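Local coordinates for protein transcriptional regulator, LYSR family (PDB 4AB5) that probably senses an effector through this regulatory domain and controls transcription of methionine biosynthesis genes as a MetR-like LysR-family DNA-binding regulator, at residues V83-P88 with G168-R173; D89-A94 with A148-I153; T107-P112 with P133-E138; F78-V83 with P157-M162; M117-K122 with L180-Y185. All coordinates share one frame; numbering follows the deposited sequence.

Strands 72-86 and 171-189, which run between the two lobes of the regulatory domain, tie most of these contacts together. Contact 1 pairs the two strands at one end, and contact 4 shares Val-83 with it, setting helix 158-166 against the earlier part of strand 72-86. Contact 5 joins helix 119-125 to strand 171-189, about 11 Å from contact 4 between centres; Tyr-80 and Met-82 pair there with Ser-182 and Leu-180. Contact 2 adjoins contact 1, with centres about 7 Å apart, and reaches contact 3 through backbone bonds of Ile-153 to Thr-107 and Ile-109. Contacts 2 and 3 also touch the second subunit.

Contact 1. Residues V83-P88 with G168-R173; sequences VGICAP and GYVVHR
Gly-168, the positive-phi residue of the Schellman motif that ends helix 158-166, turns its carbonyl oxygen to Pro-88, whose CG lies 3.6 Å from Gly-168 O. Tyr-169 O meets the same proline ring at CD, while the tyrosine ring packs on helices 140-148 and 158-166. Val-170 brings CG2 obliquely against CG2 of Ile-85, 4.2 Å apart, and both side chains pack on Val-147 of helix 140-148. With Val-171 the antiparallel pairing begins: its N bonds Cys-86 O at 3.0 Å, nearly in line with the carbonyl, and the return bond from Cys-86 N to Val-171 O is weak at 3.3 Å. The two methyls of Val-171 split the work. CG2, placed between backbone N and carbonyl carbon (chi1 -65° for CG1), touches Cys-86 SG at 3.6 Å, and CG1 covers CA and CB of Pro-88. His-172, in a non-hydrogen-bonded pair with Ile-85, sets ND1 3.8 Å from Val-83 CG1. Arg-173 makes the next hydrogen-bonded pair through two 2.8 Å bonds, Arg-173 N to Gly-84 O and Gly-84 N to Arg-173 O. Its side chain folds back so that NH1 bonds the carbonyl of His-172 and Val-171 CG2 lies over one guanidinium face; NH2 goes to Ala-93 O. Backbone bonds thus fix the register, while the guanidinium, held on backbone oxygens, probably spreads its charge over neutral acceptors.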
# COMPACT_ATOMS: atom_id res chain seq x y z
N VAL B 83 10.24 7.82 -13.97
CA VAL B 83 9.80 9.13 -14.44
C VAL B 83 9.56 10.05 -13.27
O VAL B 83 9.16 9.60 -12.18
CB VAL B 83 8.58 9.07 -15.41
CG1 VAL B 83 8.94 8.32 -16.70
CG2 VAL B 83 7.34 8.46 -14.76
N GLY B 84 9.82 11.33 -13.49
CA GLY B 84 9.58 12.37 -12.51
C GLY B 84 8.13 12.82 -12.63
O GLY B 84 7.63 12.96 -13.75
N ILE B 85 7.44 12.97 -11.50
CA ILE B 85 6.05 13.43 -11.49
C ILE B 85 5.89 14.71 -10.71
O ILE B 85 6.47 14.87 -9.64
CB ILE B 85 5.00 12.35 -11.09
CG1 ILE B 85 5.25 11.77 -9.67
CG2 ILE B 85 4.93 11.25 -12.16
CD1 ILE B 85 4.00 11.17 -8.97
N CYS B 86 5.10 15.64 -11.27
CA CYS B 86 4.74 16.92 -10.65
C CYS B 86 3.28 17.23 -11.02
O CYS B 86 2.72 16.58 -11.89
CB CYS B 86 5.70 18.04 -11.07
SG CYS B 86 5.53 18.57 -12.79
N ALA B 87 2.67 18.20 -10.34
CA ALA B 87 1.29 18.61 -10.64
C ALA B 87 1.29 19.34 -11.99
O ALA B 87 2.32 19.94 -12.33
CB ALA B 87 0.77 19.53 -9.55
N PRO B 88 0.19 19.31 -12.79
CA PRO B 88 0.21 20.00 -14.09
C PRO B 88 0.57 21.50 -14.04
O PRO B 88 1.13 22.01 -15.00
CB PRO B 88 -1.20 19.77 -14.63
CG PRO B 88 -1.66 18.53 -13.95
CD PRO B 88 -1.10 18.63 -12.57
N GLY B 168 -5.59 13.04 -14.85
CA GLY B 168 -5.11 14.42 -14.82
C GLY B 168 -4.45 14.88 -13.53
O GLY B 168 -4.17 16.07 -13.37
N TYR B 169 -4.18 13.94 -12.60
CA TYR B 169 -3.56 14.24 -11.31
C TYR B 169 -2.15 14.81 -11.46
O TYR B 169 -1.80 15.80 -10.82
CB TYR B 169 -3.51 12.98 -10.40
CG TYR B 169 -4.83 12.33 -10.07
CD1 TYR B 169 -5.99 13.08 -9.94
CD2 TYR B 169 -4.91 10.97 -9.79
CE1 TYR B 169 -7.21 12.49 -9.61
CE2 TYR B 169 -6.11 10.36 -9.44
CZ TYR B 169 -7.26 11.13 -9.35
OH TYR B 169 -8.46 10.55 -9.01
N VAL B 170 -1.32 14.15 -12.27
CA VAL B 170 0.09 14.50 -12.46
C VAL B 170 0.47 14.51 -13.94
O VAL B 170 -0.29 14.06 -14.80
CB VAL B 170 1.01 13.52 -11.65
CG1 VAL B 170 0.82 13.67 -10.14
CG2 VAL B 170 0.83 12.06 -12.08
N VAL B 171 1.68 15.01 -14.22
CA VAL B 171 2.32 15.00 -15.53
C VAL B 171 3.64 14.30 -15.31
O VAL B 171 4.14 14.30 -14.18
CB VAL B 171 2.47 16.39 -16.21
CG1 VAL B 171 1.11 17.01 -16.53
CG2 VAL B 171 3.32 17.35 -15.39
N HIS B 172 4.18 13.64 -16.33
CA HIS B 172 5.45 12.94 -16.17
C HIS B 172 6.53 13.56 -17.01
O HIS B 172 6.25 14.08 -18.10
CB HIS B 172 5.32 11.42 -16.36
CG HIS B 172 5.23 10.98 -17.79
ND1 HIS B 172 6.29 10.35 -18.42
CD2 HIS B 172 4.19 11.06 -18.65
CE1 HIS B 172 5.87 10.09 -19.65
NE2 HIS B 172 4.61 10.49 -19.83
N ARG B 173 7.76 13.58 -16.46
CA ARG B 173 8.93 14.16 -17.13
C ARG B 173 10.14 13.27 -17.00
O ARG B 173 10.28 12.52 -16.03
CB ARG B 173 9.25 15.57 -16.58
CG ARG B 173 8.14 16.61 -16.73
CD ARG B 173 7.88 16.96 -18.17
NE ARG B 173 6.90 18.03 -18.33
CZ ARG B 173 5.62 17.84 -18.62
NH1 ARG B 173 5.14 16.61 -18.73
NH2 ARG B 173 4.81 18.88 -18.78

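Contact 2. Residues D89-A94 with A148-I153; sequences DHPLAA and ASRRGI
Two turns meet here: the 3-10 turn that follows strand 72-86 and the Schellman turn that ends helix 140-148, with Arg-150 as its positive-phi residue. Ile-153 lays CG2 over one face of the His-90 imidazole, a CH-pi contact 4.1 Å from CG2 to the ring centroid and 23° off the normal. The imidazole gets there with CG opposite the backbone N (chi1 -163°). On the other branch of the isoleucine, CD1 meets CD1 of Leu-92 at 3.9 Å, the two side chains crossing near a right angle. Arg-150 extends from its turn and bends at chi3, bringing the guanidinium beside the start of the other segment: His-90 CA lies over one face, and NH2 is 3.4 Å from Pro-91 CD. Its NH1 stays 5.0 Å from Asp-89 OD2, so the opposite charges are near without forming a salt bridge. No direct hydrogen bond links the segments. Instead, one water donates to Gly-152 O at 2.8 Å and accepts a weak bond from His-90 ND1. Just beyond, Ser-149 and Arg-151 touch the second subunit. The arrangement is that of a Schellman motif ending a helix, whose following loop packs against a neighbouring turn at the end of an alpha/beta lobe.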
# COMPACT_ATOMS: atom_id res chain seq x y z
N ASP B 89 0.27 22.17 -12.90
CA ASP B 89 0.50 23.59 -12.58
C ASP B 89 1.96 23.89 -12.27
O ASP B 89 2.46 24.94 -12.70
CB ASP B 89 -0.34 24.01 -11.35
CG ASP B 89 -1.79 24.38 -11.61
OD1 ASP B 89 -2.14 24.63 -12.79
OD2 ASP B 89 -2.56 24.46 -10.63
N HIS B 90 2.61 23.03 -11.46
CA HIS B 90 4.01 23.12 -11.01
C HIS B 90 4.99 23.70 -12.05
O HIS B 90 4.94 23.28 -13.21
CB HIS B 90 4.50 21.72 -10.54
CG HIS B 90 5.74 21.75 -9.69
ND1 HIS B 90 5.68 21.54 -8.32
CD2 HIS B 90 7.03 21.98 -10.04
CE1 HIS B 90 6.93 21.66 -7.88
NE2 HIS B 90 7.77 21.93 -8.88
N PRO B 91 5.91 24.62 -11.64
CA PRO B 91 6.90 25.17 -12.59
C PRO B 91 7.72 24.14 -13.37
O PRO B 91 8.06 24.40 -14.53
CB PRO B 91 7.79 26.02 -11.68
CG PRO B 91 6.89 26.43 -10.57
CD PRO B 91 6.06 25.23 -10.30
N LEU B 92 8.03 22.98 -12.76
CA LEU B 92 8.81 21.92 -13.40
C LEU B 92 8.14 21.26 -14.61
O LEU B 92 8.83 20.61 -15.40
CB LEU B 92 9.30 20.86 -12.40
CG LEU B 92 10.41 21.27 -11.44
CD1 LEU B 92 10.56 20.24 -10.35
CD2 LEU B 92 11.74 21.48 -12.16
N ALA B 93 6.82 21.46 -14.78
CA ALA B 93 6.09 20.93 -15.93
C ALA B 93 6.54 21.64 -17.22
O ALA B 93 6.39 21.10 -18.31
CB ALA B 93 4.59 21.10 -15.73
N ALA B 94 7.15 22.84 -17.08
CA ALA B 94 7.69 23.64 -18.17
C ALA B 94 8.96 23.02 -18.78
O ALA B 94 9.29 23.31 -19.93
CB ALA B 94 7.99 25.05 -17.68
N ALA B 148 -0.00 15.85 -6.76
CA ALA B 148 -1.12 16.56 -7.41
C ALA B 148 -1.56 17.82 -6.67
O ALA B 148 -2.05 18.77 -7.29
CB ALA B 148 -2.29 15.61 -7.59
N SER B 149 -1.40 17.83 -5.33
CA SER B 149 -1.77 18.95 -4.44
C SER B 149 -0.59 19.93 -4.28
O SER B 149 -0.66 20.84 -3.45
CB SER B 149 -2.22 18.41 -3.09
OG SER B 149 -3.29 17.49 -3.23
N ARG B 150 0.48 19.76 -5.11
CA ARG B 150 1.71 20.56 -5.14
C ARG B 150 2.49 20.51 -3.82
O ARG B 150 3.19 21.46 -3.48
CB ARG B 150 1.45 22.00 -5.63
CG ARG B 150 1.23 22.10 -7.13
CD ARG B 150 1.14 23.53 -7.64
NE ARG B 150 2.43 24.23 -7.55
CZ ARG B 150 2.66 25.46 -8.02
NH1 ARG B 150 1.70 26.14 -8.62
NH2 ARG B 150 3.86 26.01 -7.88
N ARG B 151 2.39 19.37 -3.10
CA ARG B 151 3.08 19.15 -1.82
C ARG B 151 4.54 18.72 -1.99
O ARG B 151 5.29 18.64 -1.02
CB ARG B 151 2.28 18.18 -0.92
CG ARG B 151 1.01 18.79 -0.34
CD ARG B 151 1.37 19.84 0.69
NE ARG B 151 0.23 20.61 1.14
CZ ARG B 151 -0.04 21.84 0.73
NH1 ARG B 151 0.75 22.44 -0.15
NH2 ARG B 151 -1.10 22.49 1.20
N GLY B 152 4.91 18.48 -3.24
CA GLY B 152 6.25 18.06 -3.64
C GLY B 152 6.25 17.38 -4.99
O GLY B 152 5.26 17.45 -5.73
N ILE B 153 7.40 16.76 -5.33
CA ILE B 153 7.61 15.99 -6.57
C ILE B 153 8.05 14.56 -6.21
O ILE B 153 8.41 14.31 -5.06
CB ILE B 153 8.58 16.69 -7.55
CG1 ILE B 153 10.00 16.91 -6.94
CG2 ILE B 153 7.97 18.01 -8.10
CD1 ILE B 153 11.08 17.24 -7.94
O HOH W 1 3.73 18.90 -7.57

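Contact 3. Residues T107-P112 with P133-E138; sequences TLITYP and PRRHSE
His-136 and Thr-110 stand side by side on one face of a pair of parallel strands, and the histidine can be followed outward. Its CB lies 3.9 Å from Thr-110 O and 4.0 Å from Pro-112 CB. With CG beside the backbone N (chi1 -50°), the ring turns ND1 toward the threonine. ND1 donates to Thr-110 OG1 at 3.2 Å, with OG1 close to the ring plane and 3.7 Å from CE1. That hydroxyl donates in turn to Tyr-111 O and accepts from a water weakly held by Arg-134 NE, whose guanidinium is bonded to Pro-132 O and forms a salt bridge with Asp-115. The backbone ladder includes Leu-108 N to Pro-133 O at 2.7 Å and Arg-135 N to Leu-108 O at 2.9 Å. On the opposite face CB of Arg-135 packs on Ile-109 CG1, while its NH2 makes a salt bridge to Asp-40 of the second subunit. Helix 119-125, over Leu-108, is the crossover helix of this beta-alpha-beta unit, and helix 140-148 packs on Ile-109 from the other face.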
# COMPACT_ATOMS: atom_id res chain seq x y z
N THR B 107 10.52 19.63 -2.61
CA THR B 107 10.28 18.59 -1.60
C THR B 107 10.14 17.28 -2.39
O THR B 107 9.38 17.22 -3.35
CB THR B 107 9.00 18.93 -0.77
OG1 THR B 107 9.28 20.03 0.10
CG2 THR B 107 8.50 17.76 0.07
N LEU B 108 10.89 16.24 -2.00
CA LEU B 108 10.85 14.95 -2.66
C LEU B 108 9.98 13.96 -1.87
O LEU B 108 10.22 13.73 -0.69
CB LEU B 108 12.28 14.40 -2.89
CG LEU B 108 12.43 13.13 -3.78
CD1 LEU B 108 11.99 13.38 -5.22
CD2 LEU B 108 13.86 12.63 -3.76
N ILE B 109 8.95 13.40 -2.53
CA ILE B 109 8.05 12.41 -1.92
C ILE B 109 8.51 11.01 -2.32
O ILE B 109 8.64 10.72 -3.50
CB ILE B 109 6.54 12.70 -2.16
CG1 ILE B 109 6.23 14.19 -1.90
CG2 ILE B 109 5.67 11.78 -1.28
CD1 ILE B 109 5.06 14.70 -2.61
N THR B 110 8.89 10.20 -1.31
CA THR B 110 9.42 8.84 -1.49
C THR B 110 8.76 7.86 -0.51
O THR B 110 8.00 8.27 0.36
CB THR B 110 10.96 8.83 -1.21
OG1 THR B 110 11.21 8.88 0.19
CG2 THR B 110 11.73 9.94 -1.92
N TYR B 111 9.13 6.57 -0.62
CA TYR B 111 8.72 5.53 0.32
C TYR B 111 9.59 5.69 1.58
O TYR B 111 10.70 6.23 1.46
CB TYR B 111 8.84 4.13 -0.30
CG TYR B 111 7.96 3.96 -1.51
CD1 TYR B 111 6.57 3.89 -1.39
CD2 TYR B 111 8.50 3.94 -2.80
CE1 TYR B 111 5.75 3.76 -2.51
CE2 TYR B 111 7.68 3.82 -3.93
CZ TYR B 111 6.31 3.73 -3.78
OH TYR B 111 5.50 3.61 -4.88
N PRO B 112 9.11 5.31 2.79
CA PRO B 112 9.91 5.55 4.01
C PRO B 112 11.01 4.50 4.16
O PRO B 112 10.90 3.54 4.94
CB PRO B 112 8.87 5.51 5.15
CG PRO B 112 7.53 5.37 4.46
CD PRO B 112 7.82 4.71 3.15
N PRO B 133 14.59 18.45 0.58
CA PRO B 133 13.69 18.13 1.71
C PRO B 133 12.81 16.94 1.34
O PRO B 133 12.43 16.79 0.18
CB PRO B 133 12.83 19.40 1.88
CG PRO B 133 13.57 20.46 1.16
CD PRO B 133 14.31 19.80 0.05
N ARG B 134 12.55 16.06 2.31
CA ARG B 134 11.81 14.84 2.06
C ARG B 134 10.48 14.80 2.76
O ARG B 134 10.29 15.42 3.81
CB ARG B 134 12.65 13.60 2.44
CG ARG B 134 14.09 13.59 1.92
CD ARG B 134 14.19 13.34 0.43
NE ARG B 134 15.32 12.46 0.10
CZ ARG B 134 16.56 12.89 -0.07
NH1 ARG B 134 16.85 14.18 0.05
NH2 ARG B 134 17.53 12.04 -0.37
N ARG B 135 9.56 14.04 2.15
CA ARG B 135 8.20 13.75 2.58
C ARG B 135 8.06 12.24 2.31
O ARG B 135 8.59 11.77 1.30
CB ARG B 135 7.22 14.58 1.76
CG ARG B 135 5.78 14.55 2.25
CD ARG B 135 5.46 15.65 3.24
NE ARG B 135 4.15 15.41 3.87
CZ ARG B 135 3.04 16.08 3.59
NH1 ARG B 135 3.06 17.08 2.72
NH2 ARG B 135 1.91 15.77 4.20
N HIS B 136 7.43 11.48 3.22
CA HIS B 136 7.33 10.02 3.08
C HIS B 136 5.93 9.46 3.13
O HIS B 136 5.07 9.99 3.84
CB HIS B 136 8.18 9.29 4.14
CG HIS B 136 9.59 9.76 4.24
ND1 HIS B 136 10.52 9.46 3.27
CD2 HIS B 136 10.19 10.46 5.23
CE1 HIS B 136 11.65 9.99 3.69
NE2 HIS B 136 11.50 10.62 4.86
N SER B 137 5.73 8.35 2.42
CA SER B 137 4.47 7.62 2.39
C SER B 137 4.72 6.17 1.99
O SER B 137 5.49 5.90 1.08
CB SER B 137 3.47 8.26 1.42
OG SER B 137 2.22 7.61 1.48
N GLU B 138 4.05 5.24 2.68
CA GLU B 138 4.11 3.80 2.40
C GLU B 138 3.23 3.46 1.18
O GLU B 138 3.38 2.38 0.62
CB GLU B 138 3.63 2.99 3.62
CG GLU B 138 4.54 3.08 4.85
CD GLU B 138 5.82 2.26 4.82
OE1 GLU B 138 5.94 1.33 3.99
OE2 GLU B 138 6.69 2.52 5.68
O HOH W 2 13.64 10.23 1.42

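Contact 4. Residues F78-V83 with P157-M162; sequences FAYEMV and PYWTVM
The indole of Trp-159 points its edge into the face of Tyr-80 in a T-shaped stack, with planes at 90° and centroids of the phenol and five-membered rings 4.6 Å apart. Trp-159 NE1 sits over the centre of the tyrosine ring, and CB of Pro-157 lies over one face of the indole. The same proline CB touches Tyr-80 CE1 at 3.5 Å, so Pro-157 fills the corner where the two aromatic groups meet. Trp-159 reaches back this far because its CG sits between the backbone N and carbonyl carbon (chi1 60°). Selenomethionine Met-82 lies alongside, with SE 4.1 Å from Pro-157 CD. Backbone geometry fixes the register: Tyr-158 N donates to Glu-81 O at 2.9 Å, next to the antiparallel, non-hydrogen-bonded pair of Met-82 and Pro-157. Glu-81 lies alongside the Tyr-158 side chain, pointing the same way, CG to CB 3.9 Å, and a water bridges its OE1 weakly to Trp-159 N. On the helix side, Val-83 CG2 meets Val-161 CG2 at 3.9 Å. The indole also meets the ring of Trp-22. With Pro-157 at the N-cap, this is a direct strand-to-helix junction within an alpha/beta lobe, consistent with the periplasmic-binding-protein-like fold of LysR regulatory domains.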
# COMPACT_ATOMS: atom_id res chain seq x y z
N PHE B 78 13.16 -7.69 -15.70
CA PHE B 78 12.89 -6.60 -16.64
C PHE B 78 13.43 -5.26 -16.18
O PHE B 78 13.62 -5.05 -14.98
CB PHE B 78 11.37 -6.47 -16.91
CG PHE B 78 10.46 -6.70 -15.72
CD1 PHE B 78 10.37 -5.76 -14.69
CD2 PHE B 78 9.69 -7.85 -15.62
CE1 PHE B 78 9.53 -5.97 -13.59
CE2 PHE B 78 8.85 -8.07 -14.53
CZ PHE B 78 8.78 -7.13 -13.52
N ALA B 79 13.62 -4.34 -17.14
CA ALA B 79 14.05 -2.96 -16.91
C ALA B 79 12.89 -2.01 -17.28
O ALA B 79 12.03 -2.37 -18.10
CB ALA B 79 15.28 -2.63 -17.74
N TYR B 80 12.86 -0.82 -16.66
CA TYR B 80 11.85 0.21 -16.92
C TYR B 80 12.36 1.60 -16.55
O TYR B 80 13.28 1.71 -15.74
CB TYR B 80 10.49 -0.08 -16.22
CG TYR B 80 10.58 -0.38 -14.74
CD1 TYR B 80 10.70 0.65 -13.81
CD2 TYR B 80 10.49 -1.68 -14.26
CE1 TYR B 80 10.79 0.39 -12.44
CE2 TYR B 80 10.54 -1.96 -12.89
CZ TYR B 80 10.70 -0.92 -11.98
OH TYR B 80 10.76 -1.16 -10.63
N GLU B 81 11.73 2.65 -17.12
CA GLU B 81 12.09 4.03 -16.85
C GLU B 81 11.43 4.61 -15.62
O GLU B 81 10.23 4.40 -15.38
CB GLU B 81 11.94 4.96 -18.09
CG GLU B 81 10.54 5.08 -18.69
CD GLU B 81 10.09 4.02 -19.68
OE1 GLU B 81 9.92 2.84 -19.27
OE2 GLU B 81 9.81 4.38 -20.84
N MSE B 82 12.24 5.30 -14.81
CA MSE B 82 11.84 6.03 -13.61
C MSE B 82 11.51 7.43 -14.10
O MSE B 82 12.37 8.12 -14.66
CB MSE B 82 12.97 6.08 -12.57
CG MSE B 82 13.26 4.74 -11.92
SE MSE B 82 11.83 4.12 -10.74
CE MSE B 82 11.95 5.51 -9.34
N VAL B 83 10.24 7.82 -13.97
CA VAL B 83 9.80 9.13 -14.44
C VAL B 83 9.56 10.05 -13.27
O VAL B 83 9.16 9.60 -12.18
CB VAL B 83 8.58 9.07 -15.41
CG1 VAL B 83 8.94 8.32 -16.70
CG2 VAL B 83 7.34 8.46 -14.76
N PRO B 157 8.09 4.45 -11.29
CA PRO B 157 8.15 3.76 -12.59
C PRO B 157 7.06 4.29 -13.52
O PRO B 157 5.98 4.64 -13.04
CB PRO B 157 7.87 2.29 -12.23
CG PRO B 157 8.18 2.17 -10.79
CD PRO B 157 7.84 3.50 -10.19
N TYR B 158 7.34 4.37 -14.83
CA TYR B 158 6.37 4.84 -15.80
C TYR B 158 5.06 4.02 -15.73
O TYR B 158 3.97 4.61 -15.76
CB TYR B 158 6.97 4.85 -17.23
CG TYR B 158 5.96 5.20 -18.30
CD1 TYR B 158 5.54 6.52 -18.49
CD2 TYR B 158 5.37 4.21 -19.08
CE1 TYR B 158 4.57 6.84 -19.43
CE2 TYR B 158 4.40 4.53 -20.03
CZ TYR B 158 4.01 5.85 -20.21
OH TYR B 158 3.05 6.17 -21.14
N TRP B 159 5.16 2.68 -15.63
CA TRP B 159 3.99 1.81 -15.55
C TRP B 159 3.04 2.12 -14.37
O TRP B 159 1.82 2.01 -14.54
CB TRP B 159 4.36 0.31 -15.64
CG TRP B 159 5.28 -0.16 -14.56
CD1 TRP B 159 6.63 -0.29 -14.64
CD2 TRP B 159 4.91 -0.59 -13.24
NE1 TRP B 159 7.13 -0.77 -13.45
CE2 TRP B 159 6.10 -0.94 -12.57
CE3 TRP B 159 3.68 -0.71 -12.55
CZ2 TRP B 159 6.10 -1.41 -11.25
CZ3 TRP B 159 3.69 -1.16 -11.25
CH2 TRP B 159 4.89 -1.51 -10.61
N THR B 160 3.60 2.51 -13.20
CA THR B 160 2.84 2.87 -11.99
C THR B 160 2.09 4.20 -12.20
O THR B 160 0.94 4.34 -11.77
CB THR B 160 3.79 3.04 -10.78
OG1 THR B 160 4.85 2.09 -10.82
CG2 THR B 160 3.07 2.95 -9.45
N VAL B 161 2.78 5.18 -12.80
CA VAL B 161 2.35 6.55 -13.07
C VAL B 161 1.21 6.62 -14.10
O VAL B 161 0.29 7.43 -13.94
CB VAL B 161 3.60 7.40 -13.45
CG1 VAL B 161 3.23 8.72 -14.13
CG2 VAL B 161 4.47 7.66 -12.23
N MSE B 162 1.29 5.78 -15.16
CA MSE B 162 0.33 5.73 -16.28
C MSE B 162 -1.18 5.85 -15.95
O MSE B 162 -1.79 6.75 -16.55
CB MSE B 162 0.67 4.61 -17.27
CG MSE B 162 0.27 4.92 -18.70
SE MSE B 162 -0.60 3.38 -19.56
CE MSE B 162 -2.14 3.07 -18.29
O HOH W 3 7.46 1.46 -17.49

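Contact 5. Residues M117-K122 with L180-Y185; sequences MLDLPK and LQSKLY
Ser-182 OG donates a hydrogen bond to Asp-119 OD2, 2.7 Å away. The serine comes from above the carboxylate plane, 58° out of it, having placed OG beside its own backbone N (chi1 -77°). A water adds an indirect link: it donates to Asp-119 OD2 at 3.0 Å and accepts a weak bond from Lys-183 N. Next to this polar pair the apolar half of the contact is made by Leu-120 and Leu-180, which cross at about a right angle, with CD2 of Leu-180 3.8 Å from Leu-120 CA and 3.9 Å from Leu-120 CB. In the next shell, Lys-123 of the same helix forms a salt bridge to Asp-119 OD2 and a hydrogen bond to Gln-181 O, so its ammonium spans both segments. Ser-182 is in turn set by strand pairing, its backbone bonded to Tyr-80 and its side chain packed on Met-82. Leu-118 at the N-cap starts the helix on which Asp-119 stands. OD2 is thus gripped by a hydroxyl, an ammonium and a water together, which should spread the carboxylate charge and probably keeps Asp-119 ionised although it is buried between helix 119-125 and strand 171-189.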
# COMPACT_ATOMS: atom_id res chain seq x y z
N MSE B 117 18.08 2.30 -1.14
CA MSE B 117 17.02 1.58 -1.84
C MSE B 117 16.30 2.43 -2.88
O MSE B 117 15.46 1.91 -3.60
CB MSE B 117 16.01 1.02 -0.84
CG MSE B 117 16.31 -0.39 -0.41
SE MSE B 117 16.31 -0.49 1.52
CE MSE B 117 18.26 -0.76 1.81
N LEU B 118 16.62 3.73 -2.95
CA LEU B 118 15.96 4.59 -3.93
C LEU B 118 16.89 4.95 -5.09
O LEU B 118 17.93 5.55 -4.87
CB LEU B 118 15.37 5.86 -3.27
CG LEU B 118 14.44 5.66 -2.07
CD1 LEU B 118 14.32 6.93 -1.27
CD2 LEU B 118 13.08 5.15 -2.50
N ASP B 119 16.50 4.57 -6.33
CA ASP B 119 17.25 4.78 -7.57
C ASP B 119 17.61 6.22 -7.86
O ASP B 119 18.77 6.49 -8.15
CB ASP B 119 16.55 4.12 -8.76
CG ASP B 119 16.98 2.69 -9.04
OD1 ASP B 119 17.37 1.98 -8.10
OD2 ASP B 119 16.90 2.27 -10.21
N LEU B 120 16.64 7.16 -7.76
CA LEU B 120 16.88 8.59 -7.98
C LEU B 120 17.96 9.15 -7.02
O LEU B 120 19.00 9.56 -7.53
CB LEU B 120 15.59 9.43 -8.01
CG LEU B 120 15.76 10.96 -7.87
CD1 LEU B 120 16.22 11.59 -9.16
CD2 LEU B 120 14.50 11.61 -7.40
N PRO B 121 17.79 9.12 -5.67
CA PRO B 121 18.87 9.61 -4.79
C PRO B 121 20.22 8.93 -4.99
O PRO B 121 21.22 9.62 -5.16
CB PRO B 121 18.31 9.38 -3.38
CG PRO B 121 16.81 9.40 -3.56
CD PRO B 121 16.62 8.70 -4.87
N LYS B 122 20.24 7.59 -5.03
CA LYS B 122 21.45 6.78 -5.19
C LYS B 122 22.24 7.04 -6.49
O LYS B 122 23.46 7.26 -6.43
CB LYS B 122 21.12 5.28 -5.01
CG LYS B 122 22.27 4.31 -5.32
CD LYS B 122 22.06 2.93 -4.72
CE LYS B 122 21.34 1.98 -5.65
NZ LYS B 122 21.25 0.60 -5.09
N LEU B 180 16.45 7.77 -16.44
CA LEU B 180 16.69 6.97 -15.24
C LEU B 180 16.02 5.61 -15.38
O LEU B 180 14.80 5.51 -15.42
CB LEU B 180 16.18 7.72 -14.01
CG LEU B 180 16.60 7.27 -12.61
CD1 LEU B 180 18.05 6.87 -12.47
CD2 LEU B 180 16.10 8.22 -11.64
N GLN B 181 16.83 4.56 -15.49
CA GLN B 181 16.34 3.21 -15.67
C GLN B 181 16.57 2.34 -14.45
O GLN B 181 17.66 2.36 -13.88
CB GLN B 181 17.00 2.59 -16.92
CG GLN B 181 16.32 1.31 -17.42
CD GLN B 181 17.13 0.51 -18.41
OE1 GLN B 181 18.30 0.18 -18.18
NE2 GLN B 181 16.51 0.13 -19.50
N SER B 182 15.55 1.56 -14.06
CA SER B 182 15.65 0.57 -12.98
C SER B 182 15.79 -0.80 -13.63
O SER B 182 15.16 -1.05 -14.66
CB SER B 182 14.40 0.58 -12.10
OG SER B 182 14.44 1.69 -11.22
N LYS B 183 16.63 -1.66 -13.05
CA LYS B 183 16.86 -3.01 -13.54
C LYS B 183 16.43 -4.01 -12.46
O LYS B 183 16.92 -3.94 -11.34
CB LYS B 183 18.33 -3.19 -13.93
CG LYS B 183 18.75 -2.39 -15.17
CD LYS B 183 20.25 -2.48 -15.39
CE LYS B 183 20.71 -1.66 -16.58
NZ LYS B 183 20.46 -2.37 -17.87
N LEU B 184 15.49 -4.91 -12.79
CA LEU B 184 15.00 -5.87 -11.80
C LEU B 184 15.46 -7.29 -12.02
O LEU B 184 15.45 -7.78 -13.14
CB LEU B 184 13.49 -5.78 -11.58
CG LEU B 184 13.09 -4.85 -10.43
CD1 LEU B 184 13.13 -3.40 -10.85
CD2 LEU B 184 11.76 -5.18 -9.93
N TYR B 185 15.91 -7.93 -10.92
CA TYR B 185 16.43 -9.30 -10.92
C TYR B 185 15.81 -10.13 -9.82
O TYR B 185 15.39 -9.59 -8.79
CB TYR B 185 17.96 -9.31 -10.71
CG TYR B 185 18.75 -8.50 -11.72
CD1 TYR B 185 19.23 -9.09 -12.88
CD2 TYR B 185 19.08 -7.17 -11.47
CE1 TYR B 185 19.98 -8.35 -13.81
CE2 TYR B 185 19.83 -6.42 -12.39
CZ TYR B 185 20.27 -7.02 -13.56
OH TYR B 185 21.00 -6.30 -14.48
O HOH W 4 17.97 -0.53 -10.23